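Local coordinates for aminopeptidase N family protein (PDB 4FGM) that probably acts as a zinc-dependent aminopeptidase of the M61 family, and binds a zinc ion and maleic acid in its active-site pocket, at residues A[310-315]-A[327-332]; A[337-342]-A[376-381]. All coordinates share one frame; numbering follows the deposited sequence.

Overall arrangement
Contacts 1 and 2 are a worked example of one long helix serving two neighbours in turn. Helix 326-342 meets helix 308-320 near its start (contact 1) and, near its end, the first turn of helix 378-394 (contact 2); the centres of the two contacts lie about 12 Å apart. The partner segments also touch each other, S311 OG approaching Y377 CD1 at 3.4 Å and S311 O lying 3.9 Å from A381 CB. Both contacts lie near the zinc site of H273, H277 and E307, the side chain of A378 being about 9 Å from that of E307. The side chain of Y312 is about 11 Å from the zinc ion, whereas Y377 reaches the bound maleic acid directly.

Contact 1 (A[310-315]-A[327-332]); sequences TSYFDD and KRYLKL
Y329 opens the contact, reaching across from helix 326-342 with its phenol end beside the ring of Y312. Its CG stands anti to the backbone N (chi1 175°), and the ring thereby extends to helix 308-320, although the CB itself does not point there. On the way the near side of the ring passes the backbone of D315: CD1 of Y329 lies 3.8 Å from the carbonyl O of D315, and CE1 of Y329 is 4.0 Å from CB of D315. At the far end OH of Y329 comes to 3.5 Å from CE1 of Y312, the two side chains crossing at about a right angle. The same hydroxyl is tied to the opposite helix through one water, 2.8 Å from Y329 OH, which donates a hydrogen bond of 2.9 Å to the carbonyl O of Y312. The hydroxyl of Y312 is engaged with D388 and W584.

The pair forms a nearly antiparallel helical hairpin, with short-segment axes at 156° and 11.0 Å apart. Y329, L332 and a water span much of that spacing. Helix 308-320 follows closely on the zinc ligand E307, and D314 OD2 is hydrogen-bonded to ND1 of the zinc ligand H273, a second-shell arrangement that probably orients the imidazole.

One turn beyond Y329, L332 directs its CD1 branch at the carboxylate of D315, 3.5 Å from OD1 of D315. That oxygen also accepts a hydrogen bond from S269 OG on helix 262-277, while the side chain of L332 rests on Q265 of the same helix.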
# COMPACT_ATOMS: atom_id res chain seq x y z
N THR A 310 2.77 -0.09 -10.59
CA THR A 310 2.38 1.05 -9.76
C THR A 310 3.55 1.51 -8.88
O THR A 310 3.73 2.70 -8.64
CB THR A 310 1.19 0.69 -8.87
OG1 THR A 310 0.19 0.03 -9.66
CG2 THR A 310 0.59 1.96 -8.24
N SER A 311 4.34 0.55 -8.40
CA SER A 311 5.47 0.87 -7.55
C SER A 311 6.62 1.50 -8.32
O SER A 311 7.55 2.03 -7.73
CB SER A 311 5.96 -0.37 -6.80
OG SER A 311 5.02 -0.75 -5.82
N TYR A 312 6.55 1.43 -9.65
CA TYR A 312 7.58 2.05 -10.48
C TYR A 312 7.11 3.44 -10.86
O TYR A 312 7.86 4.41 -10.81
CB TYR A 312 7.81 1.23 -11.75
CG TYR A 312 8.54 1.99 -12.85
CD1 TYR A 312 9.88 2.32 -12.72
CD2 TYR A 312 7.87 2.37 -14.02
CE1 TYR A 312 10.56 3.01 -13.73
CE2 TYR A 312 8.53 3.05 -15.04
CZ TYR A 312 9.87 3.37 -14.89
OH TYR A 312 10.53 4.03 -15.90
N PHE A 313 5.84 3.55 -11.21
CA PHE A 313 5.29 4.84 -11.62
C PHE A 313 5.04 5.85 -10.50
O PHE A 313 5.16 7.05 -10.74
CB PHE A 313 4.02 4.62 -12.45
CG PHE A 313 4.30 4.23 -13.88
CD1 PHE A 313 4.90 5.13 -14.76
CD2 PHE A 313 3.99 2.95 -14.34
CE1 PHE A 313 5.21 4.76 -16.07
CE2 PHE A 313 4.29 2.57 -15.66
CZ PHE A 313 4.89 3.48 -16.53
N ASP A 314 4.71 5.39 -9.29
CA ASP A 314 4.47 6.36 -8.21
C ASP A 314 5.64 7.33 -8.03
O ASP A 314 5.44 8.51 -7.78
CB ASP A 314 4.13 5.67 -6.87
CG ASP A 314 5.13 4.60 -6.46
OD1 ASP A 314 6.31 4.66 -6.86
OD2 ASP A 314 4.73 3.70 -5.69
N ASP A 315 6.87 6.83 -8.19
CA ASP A 315 8.05 7.69 -8.07
C ASP A 315 8.41 8.33 -9.41
O ASP A 315 8.67 9.53 -9.48
CB ASP A 315 9.25 6.89 -7.55
CG ASP A 315 9.07 6.40 -6.13
OD1 ASP A 315 8.56 7.18 -5.30
OD2 ASP A 315 9.45 5.24 -5.84
N LYS A 327 17.94 13.57 -9.57
CA LYS A 327 18.78 13.16 -8.46
C LYS A 327 17.92 12.47 -7.41
O LYS A 327 18.23 11.36 -6.96
CB LYS A 327 19.49 14.38 -7.85
CG LYS A 327 20.55 15.03 -8.75
CD LYS A 327 21.79 14.15 -8.90
CE LYS A 327 22.87 14.83 -9.75
NZ LYS A 327 23.01 14.23 -11.12
N ARG A 328 16.82 13.11 -7.02
CA ARG A 328 15.90 12.54 -6.05
C ARG A 328 15.33 11.24 -6.57
O ARG A 328 15.23 10.24 -5.84
CB ARG A 328 14.75 13.50 -5.76
CG ARG A 328 15.10 14.55 -4.73
CD ARG A 328 13.92 15.44 -4.42
NE ARG A 328 14.14 16.16 -3.17
CZ ARG A 328 14.19 15.58 -1.98
NH1 ARG A 328 14.03 14.27 -1.87
NH2 ARG A 328 14.42 16.30 -0.89
N TYR A 329 14.94 11.24 -7.84
CA TYR A 329 14.37 10.04 -8.43
C TYR A 329 15.32 8.86 -8.40
O TYR A 329 14.94 7.75 -8.00
CB TYR A 329 13.92 10.29 -9.88
CG TYR A 329 13.46 9.00 -10.51
CD1 TYR A 329 12.28 8.38 -10.07
CD2 TYR A 329 14.26 8.32 -11.42
CE1 TYR A 329 11.93 7.11 -10.51
CE2 TYR A 329 13.92 7.05 -11.86
CZ TYR A 329 12.76 6.45 -11.40
OH TYR A 329 12.45 5.16 -11.78
N LEU A 330 16.57 9.08 -8.82
CA LEU A 330 17.55 8.00 -8.86
C LEU A 330 17.92 7.48 -7.48
O LEU A 330 18.34 6.33 -7.34
CB LEU A 330 18.82 8.43 -9.62
CG LEU A 330 18.70 8.46 -11.15
CD1 LEU A 330 20.02 8.90 -11.76
CD2 LEU A 330 18.32 7.08 -11.68
N LYS A 331 17.77 8.31 -6.46
CA LYS A 331 18.05 7.87 -5.10
C LYS A 331 16.95 6.86 -4.76
O LYS A 331 17.22 5.79 -4.22
CB LYS A 331 18.01 9.03 -4.11
CG LYS A 331 18.15 8.58 -2.66
CD LYS A 331 17.80 9.69 -1.68
CE LYS A 331 17.66 9.15 -0.27
NZ LYS A 331 17.24 10.21 0.70
N LEU A 332 15.72 7.21 -5.11
CA LEU A 332 14.58 6.34 -4.86
C LEU A 332 14.74 5.03 -5.62
O LEU A 332 14.38 3.96 -5.12
CB LEU A 332 13.27 7.02 -5.28
CG LEU A 332 12.79 8.20 -4.42
CD1 LEU A 332 11.61 8.90 -5.10
CD2 LEU A 332 12.41 7.71 -3.03
O HOH W 1 10.56 4.13 -9.94

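Contact 2 (A[337-342]-A[376-381]); sequences LSRVER and YYAKGA. With MAE (maleic acid), chain B.
A378 and R339 meet where the guanidinium of R339 comes obliquely towards the alanine methyl, NH2 of R339 standing 4.4 Å from CB of A378, a loose approach at the exposed border of the contact. The other flat group, the Y377 ring, leads away from helix 326-342 and has the maleic acid at its edge: carboxylate oxygen O1 of the ligand lies in the ring plane and accepts a short hydrogen bond of 2.6 Å from OH of Y377. CG of Y377 is anti to its carbonyl carbon (chi1 -82°), which carries the ring into the pocket. The ring also touches the zinc ligand E307.

This is the start of helix 378-394 set against the last turns of helix 326-342, within the catalytic region of an M61 peptidase. The HExxH motif there supplies H273 and H277 to the zinc ion, and E307 completes the protein ligands. Y377 and Y363 are both among the residues that line the maleic acid pocket. Adjacent in sequence, A378 packs on helix 326-342 and Y377 hydrogen-bonds the ligand.

The packing itself is carried by V340. Its CG2 methyl, anti to the carbonyl carbon, makes the closest apolar touch, 3.5 Å from CB of A378, and lies 3.7 Å from the backbone N of K379. The CG1 methyl of V340 sits more loosely alongside K379, 4.4 Å from its CB. Beyond that point the lysine chain is fully extended and leads away from V340, its NZ giving a hydrogen bond to the carbonyl O of E448.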
# COMPACT_ATOMS: atom_id res chain seq x y z
N LEU A 337 16.38 -0.78 -5.73
CA LEU A 337 17.35 -1.75 -6.22
C LEU A 337 18.07 -2.41 -5.06
O LEU A 337 18.19 -3.64 -5.01
CB LEU A 337 18.35 -1.05 -7.15
CG LEU A 337 19.30 -1.95 -7.95
CD1 LEU A 337 18.51 -3.04 -8.64
CD2 LEU A 337 20.06 -1.12 -8.96
N SER A 338 18.54 -1.60 -4.12
CA SER A 338 19.25 -2.11 -2.95
C SER A 338 18.42 -3.07 -2.10
O SER A 338 18.93 -4.07 -1.60
CB SER A 338 19.72 -0.94 -2.08
OG SER A 338 20.53 -0.05 -2.82
N ARG A 339 17.14 -2.77 -1.93
CA ARG A 339 16.28 -3.62 -1.13
C ARG A 339 16.08 -5.00 -1.75
O ARG A 339 16.12 -6.01 -1.05
CB ARG A 339 14.93 -2.95 -0.89
CG ARG A 339 15.02 -1.64 -0.12
CD ARG A 339 13.65 -1.22 0.39
NE ARG A 339 12.66 -1.17 -0.68
CZ ARG A 339 12.33 -0.06 -1.35
NH1 ARG A 339 12.92 1.09 -1.06
NH2 ARG A 339 11.42 -0.12 -2.31
N VAL A 340 15.86 -5.05 -3.06
CA VAL A 340 15.65 -6.33 -3.72
C VAL A 340 16.90 -7.19 -3.64
O VAL A 340 16.81 -8.39 -3.36
CB VAL A 340 15.27 -6.14 -5.21
CG1 VAL A 340 15.18 -7.49 -5.90
CG2 VAL A 340 13.94 -5.40 -5.32
N GLU A 341 18.05 -6.58 -3.88
CA GLU A 341 19.33 -7.28 -3.88
C GLU A 341 19.92 -7.62 -2.51
O GLU A 341 20.85 -8.43 -2.42
CB GLU A 341 20.37 -6.48 -4.67
CG GLU A 341 20.02 -6.28 -6.15
CD GLU A 341 19.70 -7.59 -6.86
OE1 GLU A 341 20.40 -8.59 -6.61
OE2 GLU A 341 18.76 -7.60 -7.68
N ARG A 342 19.38 -7.02 -1.46
CA ARG A 342 19.89 -7.24 -0.11
C ARG A 342 19.82 -8.65 0.46
O ARG A 342 20.80 -9.13 1.02
CB ARG A 342 19.18 -6.28 0.87
CG ARG A 342 19.68 -6.37 2.31
CD ARG A 342 21.15 -5.96 2.42
NE ARG A 342 21.99 -7.04 2.93
CZ ARG A 342 22.59 -7.02 4.11
NH1 ARG A 342 22.46 -5.97 4.91
NH2 ARG A 342 23.33 -8.05 4.49
N TYR A 376 6.93 -8.46 -4.39
CA TYR A 376 6.35 -8.31 -5.72
C TYR A 376 6.17 -6.82 -6.00
O TYR A 376 5.92 -6.41 -7.13
CB TYR A 376 5.03 -9.07 -5.85
CG TYR A 376 4.00 -8.82 -4.77
CD1 TYR A 376 3.20 -7.67 -4.78
CD2 TYR A 376 3.80 -9.75 -3.74
CE1 TYR A 376 2.22 -7.46 -3.81
CE2 TYR A 376 2.83 -9.55 -2.76
CZ TYR A 376 2.04 -8.41 -2.80
OH TYR A 376 1.08 -8.21 -1.84
N TYR A 377 6.32 -6.02 -4.95
CA TYR A 377 6.23 -4.57 -5.06
C TYR A 377 7.55 -4.07 -5.64
O TYR A 377 7.60 -3.48 -6.72
CB TYR A 377 6.05 -3.91 -3.69
CG TYR A 377 4.65 -3.89 -3.16
CD1 TYR A 377 3.75 -2.90 -3.55
CD2 TYR A 377 4.23 -4.84 -2.23
CE1 TYR A 377 2.46 -2.85 -3.03
CE2 TYR A 377 2.94 -4.80 -1.71
CZ TYR A 377 2.07 -3.81 -2.11
OH TYR A 377 0.82 -3.75 -1.56
N ALA A 378 8.63 -4.33 -4.89
CA ALA A 378 9.97 -3.90 -5.27
C ALA A 378 10.51 -4.56 -6.53
O ALA A 378 10.97 -3.87 -7.44
CB ALA A 378 10.93 -4.11 -4.10
N LYS A 379 10.47 -5.89 -6.59
CA LYS A 379 10.97 -6.56 -7.78
C LYS A 379 10.06 -6.26 -8.98
O LYS A 379 10.53 -6.18 -10.12
CB LYS A 379 11.10 -8.06 -7.57
CG LYS A 379 11.88 -8.72 -8.70
CD LYS A 379 12.19 -10.18 -8.45
CE LYS A 379 13.02 -10.73 -9.60
NZ LYS A 379 13.40 -12.16 -9.40
N GLY A 380 8.77 -6.11 -8.72
CA GLY A 380 7.86 -5.79 -9.80
C GLY A 380 8.24 -4.43 -10.35
O GLY A 380 8.16 -4.16 -11.55
N ALA A 381 8.69 -3.55 -9.45
CA ALA A 381 9.09 -2.21 -9.84
C ALA A 381 10.32 -2.27 -10.74
O ALA A 381 10.43 -1.51 -11.70
CB ALA A 381 9.37 -1.37 -8.61
C1 MAE B . -1.31 -0.96 -1.88
O1 MAE B . -1.07 -2.12 -2.37
O2 MAE B . -1.87 -0.12 -2.62
C2 MAE B . -0.94 -0.72 -0.47
C3 MAE B . -1.48 -1.15 0.67
C4 MAE B . -2.63 -2.03 0.81
O3 MAE B . -3.32 -2.49 -0.12
O4 MAE B . -2.88 -2.37 1.99